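Protease LasA (Pseudomonas aeruginosa, PDB 3IT5) cuts peptide bonds after Gly-Gly in the pentaglycine bridges of staphylococcal cell walls and helps degrade host elastin, as a secreted zinc metallopeptidase of the M23 family. Local coordinates at residues I85-S88 with N89-V93; S124-N128 with G129-S133. All blocks are in the same frame, centred on the assembly; numbering follows the deposited sequence.

Interaction 1. Residues I85-S88 with N89-V93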
ATOM      1  N   ILE A  85      12.450   8.901   4.917  1.00  5.80           N
ATOM      2  CA  ILE A  85      12.828   8.061   3.783  1.00  6.08           C
ATOM      3  C   ILE A  85      14.290   7.635   3.879  1.00  6.07           C
ATOM      4  O   ILE A  85      15.193   8.467   4.004  1.00  6.30           O
ATOM      5  CB  ILE A  85      12.522   8.743   2.425  1.00  5.97           C
ATOM      6  CG1 ILE A  85      11.029   9.099   2.347  1.00  6.15           C
ATOM      7  CG2 ILE A  85      12.935   7.832   1.261  1.00  5.79           C
ATOM      8  CD1 ILE A  85      10.574   9.673   1.006  1.00  6.19           C
ATOM      9  N   GLN A  86      14.505   6.325   3.852  1.00  6.04           N
ATOM     10  CA  GLN A  86      15.835   5.766   4.029  1.00  5.91           C
ATOM     11  C   GLN A  86      16.345   5.028   2.786  1.00  5.99           C
ATOM     12  O   GLN A  86      17.240   4.184   2.873  1.00  6.04           O
ATOM     13  CB  GLN A  86      15.885   4.881   5.277  1.00  5.88           C
ATOM     14  CG  GLN A  86      14.964   3.679   5.262  1.00  5.72           C
ATOM     15  CD  GLN A  86      15.269   2.715   6.390  1.00  5.71           C
ATOM     16  OE1 GLN A  86      15.296   3.099   7.559  1.00  4.93           O
ATOM     17  NE2 GLN A  86      15.497   1.452   6.044  1.00  5.96           N
ATOM     18  N   VAL A  87      15.769   5.360   1.635  1.00  5.99           N
ATOM     19  CA  VAL A  87      16.242   4.840   0.347  1.00  6.13           C
ATOM     20  C   VAL A  87      16.549   6.006  -0.602  1.00  6.33           C
ATOM     21  O   VAL A  87      16.133   7.143  -0.345  1.00  6.41           O
ATOM     22  CB  VAL A  87      15.249   3.826  -0.290  1.00  5.86           C
ATOM     23  CG1 VAL A  87      15.347   2.463   0.407  1.00  5.90           C
ATOM     24  CG2 VAL A  87      13.820   4.355  -0.266  1.00  5.35           C
ATOM     25  N   SER A  88      17.280   5.724  -1.679  1.00  6.42           N
ATOM     26  CA  SER A  88      17.740   6.764  -2.607  1.00  6.57           C
ATOM     27  C   SER A  88      17.269   6.542  -4.041  1.00  6.56           C
ATOM     28  O   SER A  88      16.826   5.449  -4.397  1.00  6.34           O
ATOM     29  CB  SER A  88      19.272   6.852  -2.593  1.00  6.71           C
ATOM     30  OG  SER A  88      19.767   7.020  -1.277  1.00  6.80           O
ATOM     31  N   ASN A  89      17.375   7.593  -4.854  1.00  6.56           N
ATOM     32  CA  ASN A  89      17.118   7.517  -6.286  1.00  6.63           C
ATOM     33  C   ASN A  89      18.039   6.501  -6.949  1.00  6.73           C
ATOM     34  O   ASN A  89      19.256   6.558  -6.775  1.00  6.70           O
ATOM     35  CB  ASN A  89      17.307   8.889  -6.942  1.00  6.64           C
ATOM     36  CG  ASN A  89      16.176   9.854  -6.627  1.00  7.22           C
ATOM     37  OD1 ASN A  89      14.999   9.477  -6.613  1.00  6.76           O
ATOM     38  ND2 ASN A  89      16.527  11.113  -6.376  1.00  6.75           N
ATOM     39  N   GLY A  90      17.452   5.569  -7.695  1.00  6.68           N
ATOM     40  CA  GLY A  90      18.220   4.553  -8.407  1.00  6.58           C
ATOM     41  C   GLY A  90      18.527   3.315  -7.582  1.00  6.45           C
ATOM     42  O   GLY A  90      19.097   2.350  -8.096  1.00  6.54           O
ATOM     43  N   GLN A  91      18.153   3.336  -6.305  1.00  6.42           N
ATOM     44  CA  GLN A  91      18.398   2.202  -5.417  1.00  6.36           C
ATOM     45  C   GLN A  91      17.505   1.020  -5.762  1.00  6.33           C
ATOM     46  O   GLN A  91      16.277   1.109  -5.704  1.00  6.19           O
ATOM     47  CB  GLN A  91      18.216   2.585  -3.943  1.00  6.47           C
ATOM     48  CG  GLN A  91      18.382   1.406  -2.971  1.00  6.51           C
ATOM     49  CD  GLN A  91      18.495   1.835  -1.519  1.00  7.42           C
ATOM     50  OE1 GLN A  91      18.544   3.029  -1.212  1.00  7.51           O
ATOM     51  NE2 GLN A  91      18.531   0.859  -0.614  1.00  6.49           N
ATOM     52  N   GLN A  92      18.135  -0.094  -6.111  1.00  6.20           N
ATOM     53  CA  GLN A  92      17.400  -1.321  -6.333  1.00  6.23           C
ATOM     54  C   GLN A  92      17.090  -1.957  -4.979  1.00  5.93           C
ATOM     55  O   GLN A  92      17.935  -1.963  -4.079  1.00  5.70           O
ATOM     56  CB  GLN A  92      18.168  -2.273  -7.259  1.00  6.35           C
ATOM     57  CG  GLN A  92      18.794  -1.610  -8.513  1.00  7.64           C
ATOM     58  CD  GLN A  92      17.790  -0.943  -9.470  1.00 10.20           C
ATOM     59  OE1 GLN A  92      16.606  -1.282  -9.498  1.00 11.27           O
ATOM     60  NE2 GLN A  92      18.280  -0.000 -10.270  1.00  9.96           N
ATOM     61  N   VAL A  93      15.866  -2.472  -4.848  1.00  5.55           N
ATOM     62  CA  VAL A  93      15.345  -3.018  -3.593  1.00  5.32           C
ATOM     63  C   VAL A  93      14.550  -4.302  -3.847  1.00  5.56           C
ATOM     64  O   VAL A  93      14.143  -4.578  -4.977  1.00  5.40           O
ATOM     65  CB  VAL A  93      14.409  -2.003  -2.856  1.00  5.21           C
ATOM     66  CG1 VAL A  93      15.186  -0.778  -2.367  1.00  5.26           C
ATOM     67  CG2 VAL A  93      13.232  -1.596  -3.745  1.00  4.68           C
TER
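Gln91 reaches back over the turn it has just left and puts its amide beside Val87 and Ser88. Its CB lies 3.2 Å from Ser88 O. With CG anti to the backbone N (chi1 177°) and the chain extended beyond it, the side chain runs back toward 85-88. At CD it meets Val87, CG1 of that valine being 3.7 Å away, and the two side chains cross at about a right angle. The amide then divides its work. OE1 takes the backbone N-H of Ser88, with N and OE1 3.0 Å apart; the bond is moderately bent, 147° at the hydrogen, and the donor is tilted somewhat from the carbonyl plane. The same OE1 is 3.3 Å from Val87 CA, while NE2 keeps beside the methyl Val87 CG1.

The turn itself is a type II beta turn from Ser88 to Gln91, closed by Gln91 N to Ser88 O at 3.1 Å. Gly90 occupies the corner where a side chain would jam against the preceding carbonyl oxygen. Ser88 is thus held to Gln91 twice, through its N-H by the side chain and through its C=O by the backbone, which ties the turn across its mouth. Further on, Val87 CG1 and Val93 CG1 approach to 4.3 Å, a loose apolar touch.

In the fold, the segment connects strand 75-83 to the short strand 92-93, which pairs antiparallel with strand 57-63. Val87 and Val93 both touch Val59 of that strand, Asn89 OD1 accepts a hydrogen bond from Val61 N, and Val93 also packs on Val69 of strand 66-70.

Interaction 2. Residues S124-N128 with G129-S133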
ATOM      1  N   SER A 124      -0.470   2.690  -3.798  1.00  4.08           N
ATOM      2  CA  SER A 124      -1.088   2.595  -5.133  1.00  4.36           C
ATOM      3  C   SER A 124      -0.400   1.631  -6.101  1.00  4.39           C
ATOM      4  O   SER A 124       0.823   1.507  -6.107  1.00  4.55           O
ATOM      5  CB  SER A 124      -1.145   3.976  -5.786  1.00  4.27           C
ATOM      6  OG  SER A 124      -1.689   4.940  -4.904  1.00  4.53           O
ATOM      7  N   LEU A 125      -1.206   0.990  -6.944  1.00  4.58           N
ATOM      8  CA  LEU A 125      -0.719   0.071  -7.968  1.00  4.66           C
ATOM      9  C   LEU A 125      -0.626   0.750  -9.332  1.00  4.88           C
ATOM     10  O   LEU A 125      -1.599   1.338  -9.816  1.00  4.66           O
ATOM     11  CB  LEU A 125      -1.622  -1.169  -8.048  1.00  4.58           C
ATOM     12  CG  LEU A 125      -1.248  -2.342  -8.968  1.00  4.22           C
ATOM     13  CD1 LEU A 125       0.055  -3.016  -8.549  1.00  2.60           C
ATOM     14  CD2 LEU A 125      -2.388  -3.357  -8.985  1.00  4.51           C
ATOM     15  N   LEU A 126       0.550   0.652  -9.945  1.00  5.26           N
ATOM     16  CA  LEU A 126       0.803   1.241 -11.257  1.00  5.88           C
ATOM     17  C   LEU A 126       1.305   0.225 -12.276  1.00  6.51           C
ATOM     18  O   LEU A 126       1.669  -0.900 -11.928  1.00  6.38           O
ATOM     19  CB  LEU A 126       1.802   2.401 -11.152  1.00  5.87           C
ATOM     20  CG  LEU A 126       1.342   3.653 -10.401  1.00  5.68           C
ATOM     21  CD1 LEU A 126       1.553   3.501  -8.897  1.00  5.10           C
ATOM     22  CD2 LEU A 126       2.088   4.867 -10.923  1.00  5.85           C
ATOM     23  N   TYR A 127       1.303   0.640 -13.541  1.00  7.20           N
ATOM     24  CA  TYR A 127       1.846  -0.155 -14.635  1.00  7.75           C
ATOM     25  C   TYR A 127       2.246   0.796 -15.745  1.00  7.91           C
ATOM     26  O   TYR A 127       1.418   1.568 -16.231  1.00  8.00           O
ATOM     27  CB  TYR A 127       0.818  -1.177 -15.133  1.00  7.90           C
ATOM     28  CG  TYR A 127       1.363  -2.161 -16.142  1.00  8.41           C
ATOM     29  CD1 TYR A 127       2.275  -3.146 -15.762  1.00  9.01           C
ATOM     30  CD2 TYR A 127       0.967  -2.107 -17.478  1.00  8.86           C
ATOM     31  CE1 TYR A 127       2.779  -4.058 -16.690  1.00  9.59           C
ATOM     32  CE2 TYR A 127       1.467  -3.008 -18.414  1.00  9.41           C
ATOM     33  CZ  TYR A 127       2.372  -3.982 -18.012  1.00  9.30           C
ATOM     34  OH  TYR A 127       2.869  -4.877 -18.930  1.00  9.00           O
ATOM     35  N   ASN A 128       3.525   0.753 -16.117  1.00  8.08           N
ATOM     36  CA  ASN A 128       4.103   1.657 -17.117  1.00  8.18           C
ATOM     37  C   ASN A 128       3.903   3.149 -16.815  1.00  8.28           C
ATOM     38  O   ASN A 128       3.854   3.984 -17.725  1.00  8.37           O
ATOM     39  CB  ASN A 128       3.616   1.292 -18.528  1.00  8.16           C
ATOM     40  CG  ASN A 128       4.226  -0.004 -19.040  1.00  8.45           C
ATOM     41  OD1 ASN A 128       5.347  -0.367 -18.667  1.00  8.74           O
ATOM     42  ND2 ASN A 128       3.502  -0.703 -19.901  1.00  8.19           N
ATOM     43  N   GLY A 129       3.789   3.471 -15.528  1.00  8.40           N
ATOM     44  CA  GLY A 129       3.661   4.855 -15.074  1.00  8.35           C
ATOM     45  C   GLY A 129       2.254   5.378 -14.852  1.00  8.20           C
ATOM     46  O   GLY A 129       2.079   6.557 -14.532  1.00  8.50           O
ATOM     47  N   ALA A 130       1.245   4.524 -15.023  1.00  8.07           N
ATOM     48  CA  ALA A 130      -0.144   4.930 -14.772  1.00  7.97           C
ATOM     49  C   ALA A 130      -0.801   4.072 -13.692  1.00  7.85           C
ATOM     50  O   ALA A 130      -0.482   2.891 -13.549  1.00  7.60           O
ATOM     51  CB  ALA A 130      -0.965   4.894 -16.061  1.00  7.88           C
ATOM     52  N   PHE A 131      -1.718   4.669 -12.936  1.00  7.88           N
ATOM     53  CA  PHE A 131      -2.443   3.932 -11.905  1.00  7.77           C
ATOM     54  C   PHE A 131      -3.386   2.935 -12.567  1.00  7.62           C
ATOM     55  O   PHE A 131      -3.977   3.229 -13.610  1.00  7.37           O
ATOM     56  CB  PHE A 131      -3.223   4.883 -10.990  1.00  8.09           C
ATOM     57  CG  PHE A 131      -2.355   5.813 -10.191  1.00  8.09           C
ATOM     58  CD1 PHE A 131      -2.199   7.138 -10.579  1.00  8.88           C
ATOM     59  CD2 PHE A 131      -1.702   5.367  -9.044  1.00  7.86           C
ATOM     60  CE1 PHE A 131      -1.404   8.011  -9.837  1.00  9.21           C
ATOM     61  CE2 PHE A 131      -0.902   6.225  -8.300  1.00  8.25           C
ATOM     62  CZ  PHE A 131      -0.749   7.548  -8.697  1.00  9.51           C
ATOM     63  N   VAL A 132      -3.495   1.750 -11.967  1.00  7.45           N
ATOM     64  CA  VAL A 132      -4.350   0.672 -12.476  1.00  7.47           C
ATOM     65  C   VAL A 132      -5.227   0.094 -11.356  1.00  7.49           C
ATOM     66  O   VAL A 132      -4.952   0.301 -10.175  1.00  7.34           O
ATOM     67  CB  VAL A 132      -3.520  -0.471 -13.140  1.00  7.70           C
ATOM     68  CG1 VAL A 132      -2.794   0.023 -14.394  1.00  7.33           C
ATOM     69  CG2 VAL A 132      -2.529  -1.073 -12.148  1.00  7.51           C
ATOM     70  N   SER A 133      -6.272  -0.638 -11.734  1.00  7.43           N
ATOM     71  CA  SER A 133      -7.206  -1.219 -10.772  1.00  7.52           C
ATOM     72  C   SER A 133      -6.575  -2.316  -9.919  1.00  7.55           C
ATOM     73  O   SER A 133      -5.869  -3.184 -10.430  1.00  7.33           O
ATOM     74  CB  SER A 133      -8.438  -1.780 -11.491  1.00  7.70           C
ATOM     75  OG  SER A 133      -9.275  -2.486 -10.588  1.00  7.54           O
TER
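Leu126 lies alongside Phe131, the two side chains pointing the same way, with CD2 over one face of the ring toward its rim and CD1 3.7 Å from Phe131 CE2. They are the non-hydrogen-bonded pair of a tight beta hairpin formed by strands 121-127 and 130-131, joined by a type I' turn from Tyr127 to Ala130. Ser124 meets the same ring at its edge, CB 3.4 Å from Phe131 CE2; its OG is hydrogen-bonded to Ser34 and Asn25, and the nearest side-chain atom of Ser124 is about 7 Å from the zinc ion.

Tyr127 and Ala130 form the hydrogen-bonded pair next to the turn. Tyr127 N gives to Ala130 O at 2.9 Å, and Ala130 N returns a bond to Tyr127 O at 3.2 Å. Gly129, with positive phi, takes a turn position where a side chain would run into the carbonyl oxygen of Asn128. Val132 bridges two side chains, its CG1 3.9 Å from Tyr127 CB and its CG2 3.7 Å from Leu125 CG. Its backbone N also donates to Leu125 O, a nearly straight bond of 2.9 Å with 166° at the hydrogen.

Both interactions are local turns belonging to the same antiparallel sheet of the M23 domain, with centres 20 Å apart and nearest atoms about 13 Å apart. Each has an exposed glycine at the turn, but they are closed differently. In interaction 1, on the outer side of the fold and away from the annotated sites, a side-chain amide does part of the work that backbone pairing does in interaction 2. The latter is a true hairpin, more apolar, with three buried residues against two. It folds the chain back on the end of strand 121-127, which carries the zinc ligand His122, whereas 85-93 leads from strand 75-83 into an edge pairing with strand 57-63. Strand 75-83 pairs with strand 121-127 and so connects the two regions.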